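Local coordinates for protein alpha-amylase (Eisenia fetida, PDB 6M4K) that probably catalyses the endohydrolysis of alpha-1,4-glucosidic linkages in starch-like polysaccharides, as a calcium- and chloride-dependent family 13 glycoside hydrolase with a TIM barrel, at residues L342-N347 against C384-R389; R16-H21 against H40-V45; H21-K26 against Q46-N51. All blocks are in the same frame, centred on the assembly; numbering follows the deposited sequence.

Interaction 1: residues L342-N347 against C384-R389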
loop_
_atom_site.group_PDB
_atom_site.type_symbol
_atom_site.label_atom_id
_atom_site.label_comp_id
_atom_site.label_asym_id
_atom_site.label_seq_id
_atom_site.Cartn_x
_atom_site.Cartn_y
_atom_site.Cartn_z
ATOM N N LEU A 342 -4.273 -0.553 2.412
ATOM C CA LEU A 342 -5.207 0.346 1.738
ATOM C C LEU A 342 -4.518 1.662 1.404
ATOM O O LEU A 342 -3.874 2.270 2.264
ATOM C CB LEU A 342 -6.411 0.655 2.631
ATOM C CG LEU A 342 -7.202 -0.509 3.224
ATOM C CD1 LEU A 342 -8.490 -0.008 3.861
ATOM C CD2 LEU A 342 -7.515 -1.550 2.172
ATOM N N MET A 343 -4.670 2.102 0.164
ATOM C CA MET A 343 -4.232 3.435 -0.218
ATOM C C MET A 343 -5.120 4.489 0.438
ATOM O O MET A 343 -6.325 4.293 0.623
ATOM C CB MET A 343 -4.345 3.553 -1.742
ATOM C CG MET A 343 -3.925 4.897 -2.319
ATOM S SD MET A 343 -2.191 5.197 -1.955
ATOM C CE MET A 343 -2.066 6.893 -2.540
ATOM N N SER A 344 -4.520 5.618 0.798
ATOM C CA SER A 344 -5.269 6.796 1.222
ATOM C C SER A 344 -4.734 7.988 0.442
ATOM O O SER A 344 -3.548 8.319 0.546
ATOM C CB SER A 344 -5.175 7.026 2.734
ATOM O OG SER A 344 -6.203 7.914 3.152
ATOM N N SER A 345 -5.611 8.614 -0.347
ATOM C CA SER A 345 -5.201 9.492 -1.436
ATOM C C SER A 345 -5.593 10.946 -1.210
ATOM O O SER A 345 -6.425 11.281 -0.360
ATOM C CB SER A 345 -5.870 9.052 -2.741
ATOM O OG SER A 345 -5.686 7.669 -2.965
ATOM N N TYR A 346 -5.015 11.798 -2.055
ATOM C CA TYR A 346 -5.525 13.144 -2.240
ATOM C C TYR A 346 -6.024 13.315 -3.672
ATOM O O TYR A 346 -5.607 12.617 -4.595
ATOM C CB TYR A 346 -4.470 14.198 -1.887
ATOM C CG TYR A 346 -3.181 14.173 -2.695
ATOM C CD1 TYR A 346 -3.138 14.721 -3.975
ATOM C CD2 TYR A 346 -1.999 13.648 -2.166
ATOM C CE1 TYR A 346 -1.972 14.733 -4.707
ATOM C CE2 TYR A 346 -0.822 13.660 -2.894
ATOM C CZ TYR A 346 -0.806 14.209 -4.166
ATOM O OH TYR A 346 0.366 14.237 -4.871
ATOM N N ASN A 347 -6.921 14.284 -3.845
ATOM C CA ASN A 347 -7.448 14.621 -5.160
ATOM C C ASN A 347 -6.466 15.508 -5.914
ATOM O O ASN A 347 -5.710 16.282 -5.327
ATOM C CB ASN A 347 -8.783 15.347 -4.983
ATOM C CG ASN A 347 -9.674 15.257 -6.206
ATOM O OD1 ASN A 347 -9.354 14.594 -7.185
ATOM N ND2 ASN A 347 -10.822 15.925 -6.138
ATOM N N CYS A 384 -9.282 10.143 1.824
ATOM C CA CYS A 384 -9.423 9.379 3.071
ATOM C C CYS A 384 -10.184 8.065 2.893
ATOM O O CYS A 384 -11.117 7.768 3.635
ATOM C CB CYS A 384 -10.057 10.222 4.174
ATOM S SG CYS A 384 -9.083 11.653 4.649
ATOM N N GLU A 385 -9.770 7.272 1.897
ATOM C CA GLU A 385 -10.415 5.980 1.645
ATOM C C GLU A 385 -10.507 5.125 2.903
ATOM O O GLU A 385 -11.466 4.372 3.083
ATOM C CB GLU A 385 -9.638 5.195 0.579
ATOM C CG GLU A 385 -9.677 5.773 -0.832
ATOM C CD GLU A 385 -8.497 6.671 -1.142
ATOM O OE1 GLU A 385 -8.145 7.532 -0.308
ATOM O OE2 GLU A 385 -7.917 6.509 -2.230
ATOM N N HIS A 386 -9.486 5.181 3.758
ATOM C CA HIS A 386 -9.477 4.340 4.951
ATOM C C HIS A 386 -10.579 4.720 5.929
ATOM O O HIS A 386 -10.937 3.905 6.786
ATOM C CB HIS A 386 -8.111 4.424 5.632
ATOM C CG HIS A 386 -7.816 5.766 6.210
ATOM N ND1 HIS A 386 -7.501 6.862 5.434
ATOM C CD2 HIS A 386 -7.820 6.194 7.493
ATOM C CE1 HIS A 386 -7.312 7.906 6.221
ATOM N NE2 HIS A 386 -7.502 7.528 7.474
ATOM N N ARG A 387 -11.123 5.936 5.807
ATOM C CA ARG A 387 -12.263 6.389 6.595
ATOM C C ARG A 387 -13.610 6.175 5.914
ATOM O O ARG A 387 -14.640 6.549 6.490
ATOM C CB ARG A 387 -12.113 7.870 6.961
ATOM C CG ARG A 387 -11.027 8.203 7.973
ATOM C CD ARG A 387 -11.449 9.431 8.764
ATOM N NE ARG A 387 -10.445 9.909 9.704
ATOM C CZ ARG A 387 -10.733 10.725 10.711
ATOM N NH1 ARG A 387 -11.988 11.121 10.895
ATOM N NH2 ARG A 387 -9.783 11.136 11.541
ATOM N N TRP A 388 -13.653 5.610 4.709
ATOM C CA TRP A 388 -14.937 5.273 4.109
ATOM C C TRP A 388 -15.555 4.115 4.876
ATOM O O TRP A 388 -14.874 3.134 5.186
ATOM C CB TRP A 388 -14.754 4.844 2.656
ATOM C CG TRP A 388 -14.249 5.898 1.703
ATOM C CD1 TRP A 388 -13.838 7.164 1.999
ATOM C CD2 TRP A 388 -14.101 5.748 0.289
ATOM N NE1 TRP A 388 -13.443 7.819 0.844
ATOM C CE2 TRP A 388 -13.599 6.963 -0.217
ATOM C CE3 TRP A 388 -14.352 4.698 -0.600
ATOM C CZ2 TRP A 388 -13.353 7.160 -1.573
ATOM C CZ3 TRP A 388 -14.099 4.891 -1.945
ATOM C CH2 TRP A 388 -13.603 6.113 -2.418
ATOM N N ARG A 389 -16.859 4.206 5.153
ATOM C CA ARG A 389 -17.519 3.154 5.921
ATOM C C ARG A 389 -17.363 1.795 5.252
ATOM O O ARG A 389 -17.168 0.776 5.929
ATOM C CB ARG A 389 -19.006 3.480 6.125
ATOM C CG ARG A 389 -19.768 2.438 6.959
ATOM C CD ARG A 389 -21.280 2.694 6.930
ATOM N NE ARG A 389 -21.758 2.465 5.574
ATOM C CZ ARG A 389 -22.040 3.415 4.694
ATOM N NH1 ARG A 389 -21.959 4.702 5.025
ATOM N NH2 ARG A 389 -22.409 3.060 3.467
HETATM O O HOH W 1 -6.339 10.696 2.380
#
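Cys384, fixed by its disulfide to Cys377, lies with its CA against Ser344 OG and is also linked by a water to Ser344 and Ser345, at the end of strand 339-344. Its backbone N gives a hydrogen bond to that water, which donates in turn to Ser345 O and also bonds Ser344 OG. Next along the 3-10 segment, Glu385 passes its CB 3.4 Å from Met343 O and then bends (chi2 94°), bringing its carboxylate round to Ser345. There the group clasps one residue twice: OE1 accepts from the backbone N of Ser345 (2.8 Å), met on the syn side and 17° out of the carboxylate plane, while OE2 uses its syn lone pair for Ser345 OG, at 2.6 Å, a hydroxyl that also bonds Gln305. His386 presents a ring edge instead, its ND1 joined to Ser344 OG by a hydrogen bond of 2.8 Å; at the other ring nitrogen, NE2 bonds Glu33. Polar bonds thus join the buried strand end to the loop before helix 389-401. Two bonds to one serine should hold the carboxylate against rotation, and the acceptor role of both its oxygens is consistent with an ionised Glu385 despite burial.

Interaction 2: residues R16-H21 against H40-V45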
loop_
_atom_site.group_PDB
_atom_site.type_symbol
_atom_site.label_atom_id
_atom_site.label_comp_id
_atom_site.label_asym_id
_atom_site.label_seq_id
_atom_site.Cartn_x
_atom_site.Cartn_y
_atom_site.Cartn_z
ATOM N N ARG A 16 -5.763 -6.437 15.135
ATOM C CA ARG A 16 -5.398 -5.476 14.102
ATOM C C ARG A 16 -4.475 -6.141 13.092
ATOM O O ARG A 16 -3.659 -6.998 13.443
ATOM C CB ARG A 16 -4.691 -4.262 14.710
ATOM C CG ARG A 16 -5.496 -3.639 15.815
ATOM C CD ARG A 16 -4.851 -2.407 16.387
ATOM N NE ARG A 16 -5.646 -1.888 17.498
ATOM C CZ ARG A 16 -5.251 -0.942 18.343
ATOM N NH1 ARG A 16 -4.052 -0.380 18.212
ATOM N NH2 ARG A 16 -6.061 -0.548 19.319
ATOM N N ASP A 17 -4.588 -5.723 11.829
ATOM C CA ASP A 17 -3.830 -6.375 10.766
ATOM C C ASP A 17 -3.581 -5.472 9.553
ATOM O O ASP A 17 -2.484 -5.469 8.990
ATOM C CB ASP A 17 -4.582 -7.652 10.351
ATOM C CG ASP A 17 -3.776 -8.549 9.445
ATOM O OD1 ASP A 17 -2.600 -8.843 9.765
ATOM O OD2 ASP A 17 -4.318 -8.988 8.409
ATOM N N VAL A 18 -4.593 -4.727 9.117
ATOM C CA VAL A 18 -4.537 -3.993 7.851
ATOM C C VAL A 18 -3.733 -2.715 8.043
ATOM O O VAL A 18 -3.825 -2.059 9.080
ATOM C CB VAL A 18 -5.976 -3.701 7.383
ATOM C CG1 VAL A 18 -5.981 -2.811 6.145
ATOM C CG2 VAL A 18 -6.715 -4.992 7.106
ATOM N N ILE A 19 -2.944 -2.349 7.042
ATOM C CA ILE A 19 -2.186 -1.104 7.109
ATOM C C ILE A 19 -2.690 -0.121 6.049
ATOM O O ILE A 19 -3.412 -0.485 5.115
ATOM C CB ILE A 19 -0.671 -1.346 7.020
ATOM C CG1 ILE A 19 -0.312 -1.931 5.664
ATOM C CG2 ILE A 19 -0.229 -2.296 8.160
ATOM C CD1 ILE A 19 1.187 -1.973 5.406
ATOM N N VAL A 20 -2.331 1.153 6.228
ATOM C CA VAL A 20 -2.833 2.242 5.390
ATOM C C VAL A 20 -1.659 3.093 4.927
ATOM O O VAL A 20 -0.808 3.477 5.735
ATOM C CB VAL A 20 -3.845 3.127 6.148
ATOM C CG1 VAL A 20 -4.329 4.267 5.245
ATOM C CG2 VAL A 20 -5.002 2.312 6.664
ATOM N N HIS A 21 -1.634 3.438 3.645
ATOM C CA HIS A 21 -0.638 4.375 3.137
ATOM C C HIS A 21 -1.216 5.782 3.221
ATOM O O HIS A 21 -2.091 6.143 2.428
ATOM C CB HIS A 21 -0.304 4.048 1.693
ATOM C CG HIS A 21 0.792 4.891 1.131
ATOM N ND1 HIS A 21 1.047 4.959 -0.221
ATOM C CD2 HIS A 21 1.724 5.663 1.735
ATOM C CE1 HIS A 21 2.082 5.753 -0.427
ATOM N NE2 HIS A 21 2.512 6.192 0.744
ATOM N N HIS A 40 -10.436 1.986 15.031
ATOM C CA HIS A 40 -10.963 1.173 13.948
ATOM C C HIS A 40 -10.108 -0.051 13.676
ATOM O O HIS A 40 -10.330 -0.759 12.685
ATOM C CB HIS A 40 -11.172 2.028 12.700
ATOM C CG HIS A 40 -12.260 3.035 12.876
ATOM N ND1 HIS A 40 -12.070 4.216 13.558
ATOM C CD2 HIS A 40 -13.569 3.004 12.530
ATOM C CE1 HIS A 40 -13.209 4.887 13.597
ATOM N NE2 HIS A 40 -14.134 4.173 12.980
ATOM N N ASN A 41 -9.147 -0.321 14.551
ATOM C CA ASN A 41 -8.396 -1.572 14.533
ATOM C C ASN A 41 -7.633 -1.796 13.229
ATOM O O ASN A 41 -7.551 -2.911 12.712
ATOM C CB ASN A 41 -9.256 -2.754 14.967
ATOM C CG ASN A 41 -9.551 -2.692 16.439
ATOM O OD1 ASN A 41 -8.630 -2.682 17.247
ATOM N ND2 ASN A 41 -10.813 -2.560 16.796
ATOM N N TYR A 42 -7.038 -0.719 12.726
ATOM C CA TYR A 42 -5.963 -0.825 11.755
ATOM C C TYR A 42 -4.646 -1.032 12.500
ATOM O O TYR A 42 -4.476 -0.570 13.629
ATOM C CB TYR A 42 -5.869 0.472 10.955
ATOM C CG TYR A 42 -6.954 0.685 9.918
ATOM C CD1 TYR A 42 -6.787 0.225 8.622
ATOM C CD2 TYR A 42 -8.122 1.374 10.222
ATOM C CE1 TYR A 42 -7.741 0.457 7.635
ATOM C CE2 TYR A 42 -9.095 1.608 9.238
ATOM C CZ TYR A 42 -8.887 1.138 7.958
ATOM O OH TYR A 42 -9.816 1.356 6.955
ATOM N N CYS A 43 -3.705 -1.726 11.856
ATOM C CA CYS A 43 -2.449 -2.062 12.529
ATOM C C CYS A 43 -1.348 -1.023 12.375
ATOM O O CYS A 43 -0.478 -0.935 13.256
ATOM C CB CYS A 43 -1.908 -3.386 11.990
ATOM S SG CYS A 43 -0.214 -3.838 12.570
ATOM N N GLY A 44 -1.317 -0.272 11.281
ATOM C CA GLY A 44 -0.161 0.574 11.054
ATOM C C GLY A 44 -0.312 1.417 9.807
ATOM O O GLY A 44 -1.284 1.296 9.053
ATOM N N VAL A 45 0.704 2.247 9.586
ATOM C CA VAL A 45 0.689 3.310 8.581
ATOM C C VAL A 45 1.999 3.286 7.820
ATOM O O VAL A 45 3.070 3.310 8.432
ATOM C CB VAL A 45 0.536 4.694 9.241
ATOM C CG1 VAL A 45 0.688 5.809 8.200
ATOM C CG2 VAL A 45 -0.789 4.787 9.935
HETATM O O HOH W 2 -9.223 -0.201 19.481
HETATM O O HOH W 3 -6.958 -4.662 10.695
#
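Cys43 N donates to Val18 O in the shortest direct hydrogen bond between the two segments, 2.8 Å long. The pairing belongs to the first beta-alpha-beta unit of the TIM barrel, in which helix 27-39 carries the chain from strand 19-22 to its parallel neighbour 44-47. Further on, Gly44 O receives one true hydrogen bond, from Val20 N (3.0 Å), and a weaker, bent C-H...O contact from Ile19 CA (3.2 Å). One step later the roles reverse, and Val45 CA makes a C-H...O contact to Val20 O. Earlier in both segments, a water accepts from Val18 N and donates to Asn41 O.

Packing comes from Tyr42, whose ring lies alongside Val18 CG1 and is touched obliquely by Val20 CG2, 3.4 Å from Tyr42 CD1. Val20 can do this because its CG2 stands anti to the carbonyl carbon (chi1 of CG1 179°). On the side of Ile19, the CG2 methyl approaches Cys43 CB; Cys43 itself is tied by a disulfide to Cys12.

At the helix exit, Asn41 adopts positive phi as the C-prime residue of a Schellman motif, and Arg16 crosses its side chain at about a right angle. The Arg16 chain is extended from CG to NE, with NH1 bound to Leu94 O, while Tyr42 O, buried here without a hydrogen-bonding partner, lies 3.3 Å from Arg16 CD. The guanidinium and amide planes stand 46° apart, yet Arg16 NE still donates a hydrogen bond to Asn41 OD1 (3.1 Å, N-H...O angle 158°), which lies close to the guanidinium plane.

Interaction 3: residues H21-K26 against Q46-N51. With SO4 (sulfate ion), chain G.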
loop_
_atom_site.group_PDB
_atom_site.type_symbol
_atom_site.label_atom_id
_atom_site.label_comp_id
_atom_site.label_asym_id
_atom_site.label_seq_id
_atom_site.Cartn_x
_atom_site.Cartn_y
_atom_site.Cartn_z
ATOM N N HIS A 21 -1.634 3.438 3.645
ATOM C CA HIS A 21 -0.638 4.375 3.137
ATOM C C HIS A 21 -1.216 5.782 3.221
ATOM O O HIS A 21 -2.091 6.143 2.428
ATOM C CB HIS A 21 -0.304 4.048 1.693
ATOM C CG HIS A 21 0.792 4.891 1.131
ATOM N ND1 HIS A 21 1.047 4.959 -0.221
ATOM C CD2 HIS A 21 1.724 5.663 1.735
ATOM C CE1 HIS A 21 2.082 5.753 -0.427
ATOM N NE2 HIS A 21 2.512 6.192 0.744
ATOM N N LEU A 22 -0.758 6.565 4.200
ATOM C CA LEU A 22 -1.218 7.948 4.348
ATOM C C LEU A 22 -0.312 8.837 3.488
ATOM O O LEU A 22 0.588 9.534 3.960
ATOM C CB LEU A 22 -1.266 8.342 5.819
ATOM C CG LEU A 22 -2.281 7.576 6.671
ATOM C CD1 LEU A 22 -2.217 8.048 8.123
ATOM C CD2 LEU A 22 -3.693 7.741 6.132
ATOM N N PHE A 23 -0.572 8.782 2.181
ATOM C CA PHE A 23 0.316 9.340 1.163
ATOM C C PHE A 23 0.391 10.862 1.289
ATOM O O PHE A 23 -0.631 11.556 1.206
ATOM C CB PHE A 23 -0.247 8.920 -0.196
ATOM C CG PHE A 23 0.476 9.478 -1.395
ATOM C CD1 PHE A 23 1.840 9.299 -1.573
ATOM C CD2 PHE A 23 -0.245 10.132 -2.395
ATOM C CE1 PHE A 23 2.489 9.781 -2.712
ATOM C CE2 PHE A 23 0.399 10.617 -3.535
ATOM C CZ PHE A 23 1.756 10.452 -3.686
ATOM N N GLU A 24 1.600 11.376 1.515
ATOM C CA GLU A 24 1.885 12.804 1.648
ATOM C C GLU A 24 1.241 13.451 2.869
ATOM O O GLU A 24 1.263 14.688 2.988
ATOM C CB GLU A 24 1.578 13.605 0.374
ATOM C CG GLU A 24 2.534 13.347 -0.782
ATOM C CD GLU A 24 3.794 14.200 -0.741
ATOM O OE1 GLU A 24 4.074 14.862 0.285
ATOM O OE2 GLU A 24 4.513 14.217 -1.755
ATOM N N TRP A 25 0.699 12.678 3.805
ATOM C CA TRP A 25 0.229 13.277 5.047
ATOM C C TRP A 25 1.404 13.808 5.868
ATOM O O TRP A 25 2.478 13.180 5.942
ATOM C CB TRP A 25 -0.540 12.264 5.892
ATOM C CG TRP A 25 -1.914 11.919 5.383
ATOM C CD1 TRP A 25 -2.299 11.711 4.077
ATOM C CD2 TRP A 25 -3.087 11.722 6.179
ATOM N NE1 TRP A 25 -3.640 11.391 4.027
ATOM C CE2 TRP A 25 -4.148 11.409 5.301
ATOM C CE3 TRP A 25 -3.351 11.786 7.553
ATOM C CZ2 TRP A 25 -5.444 11.162 5.756
ATOM C CZ3 TRP A 25 -4.639 11.547 7.996
ATOM C CH2 TRP A 25 -5.662 11.234 7.107
ATOM N N LYS A 26 1.182 14.953 6.515
ATOM C CA LYS A 26 2.148 15.505 7.459
ATOM C C LYS A 26 2.190 14.677 8.743
ATOM O O LYS A 26 1.216 14.022 9.127
ATOM C CB LYS A 26 1.779 16.944 7.832
ATOM C CG LYS A 26 1.949 17.954 6.705
ATOM C CD LYS A 26 1.690 19.385 7.187
ATOM C CE LYS A 26 0.246 19.577 7.614
ATOM N NZ LYS A 26 -0.040 21.038 7.804
ATOM N N GLN A 46 1.921 3.270 6.492
ATOM C CA GLN A 46 3.083 3.542 5.662
ATOM C C GLN A 46 3.175 5.046 5.440
ATOM O O GLN A 46 2.209 5.668 4.982
ATOM C CB GLN A 46 2.937 2.851 4.313
ATOM C CG GLN A 46 4.131 3.002 3.408
ATOM C CD GLN A 46 3.886 2.384 2.068
ATOM O OE1 GLN A 46 3.551 1.198 1.980
ATOM N NE2 GLN A 46 4.023 3.170 1.002
ATOM N N VAL A 47 4.323 5.630 5.763
ATOM C CA VAL A 47 4.531 7.073 5.669
ATOM C C VAL A 47 5.423 7.384 4.475
ATOM O O VAL A 47 6.310 6.604 4.108
ATOM C CB VAL A 47 5.120 7.648 6.976
ATOM C CG1 VAL A 47 4.215 7.340 8.152
ATOM C CG2 VAL A 47 6.553 7.151 7.221
ATOM N N SER A 48 5.199 8.562 3.877
ATOM C CA SER A 48 5.984 9.006 2.733
ATOM C C SER A 48 7.454 9.178 3.130
ATOM O O SER A 48 7.766 9.340 4.316
ATOM C CB SER A 48 5.422 10.336 2.217
ATOM O OG SER A 48 4.212 10.138 1.498
ATOM N N PRO A 49 8.377 9.153 2.161
ATOM C CA PRO A 49 9.816 9.211 2.500
ATOM C C PRO A 49 10.110 10.361 3.445
ATOM O O PRO A 49 9.776 11.518 3.148
ATOM C CB PRO A 49 10.493 9.394 1.131
ATOM C CG PRO A 49 9.565 8.660 0.184
ATOM C CD PRO A 49 8.174 8.959 0.711
ATOM N N PRO A 50 10.693 10.079 4.616
ATOM C CA PRO A 50 10.836 11.106 5.653
ATOM C C PRO A 50 12.222 11.727 5.689
ATOM O O PRO A 50 12.458 12.646 6.482
ATOM C CB PRO A 50 10.579 10.308 6.934
ATOM C CG PRO A 50 11.207 8.979 6.612
ATOM C CD PRO A 50 10.861 8.721 5.169
ATOM N N ASN A 51 13.154 11.204 4.895
ATOM C CA ASN A 51 14.500 11.750 4.841
ATOM C C ASN A 51 14.518 13.018 3.984
ATOM O O ASN A 51 13.547 13.354 3.297
ATOM C CB ASN A 51 15.450 10.728 4.231
ATOM C CG ASN A 51 15.053 10.375 2.832
ATOM O OD1 ASN A 51 14.022 9.734 2.624
ATOM N ND2 ASN A 51 15.828 10.814 1.854
HETATM S S SO4 G . 2.468 21.327 10.649
HETATM O O1 SO4 G . 3.740 20.850 10.131
HETATM O O2 SO4 G . 1.630 20.165 10.892
HETATM O O3 SO4 G . 1.810 22.153 9.640
HETATM O O4 SO4 G . 2.687 22.076 11.886
HETATM O O HOH W 4 3.159 10.460 4.830
#
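The imidazole of His21 is sandwiched: Gln46 NE2 lies over the centre of one face, 3.3 Å above the plane, and Phe23 CB covers the opposite face. The amide of Gln46 is not parallel to the ring but tilted by 38°, so its nitrogen dips toward the imidazole. With CG anti to the backbone N (chi1 -176°) and an extended chain beyond, Gln46 carries its amide over the face of the ring, while its OE1 is bound by Tyr234 and Arg341. Gln46 O takes the ring's edge, in plane, 3.3 Å from His21 CD2. Were His21 replaced by an alanine, the Gln46 amide and Phe23 CB would probably lose the flat group between them, opening a gap. Here the parallel strands 19-22 and 44-47 of the TIM barrel are parting: Leu22 N still donates to Gln46 O, but a type II turn from Leu22 to Trp25 then leads the first chain away. At that turn Glu24 N donates to Ser48 OG (2.9 Å), and a water accepting from Ser48 N donates to both Leu22 O and Trp25 O. Lys26 NZ, salt-bridged to Asp374, also donates to O3 of a sulfate ion, probably from the crystallisation liquor.

How the interactions relate
From the N terminus, the chain first runs through 16-26, including strand 19-22, then returns by helix 27-39 to 40-51, closing interactions 2 and 3. Their segments alternate along the sequence, so these two contacts cross; His21 belongs to both, and the Val20 O to Gln46 N contact of 2.8 Å joins them. Interaction 1 follows in series, closing an excursion of 36 residues, largely irregular, between 342-347 and 384-389. Interactions 2 and 3 hold the first beta-alpha-beta unit together, and interaction 1 ties the last strand to the loop before helix 389-401. Probable bonds from Leu342 N to Ile19 O and from His21 N to Leu342 O join the two regions across the barrel's closure.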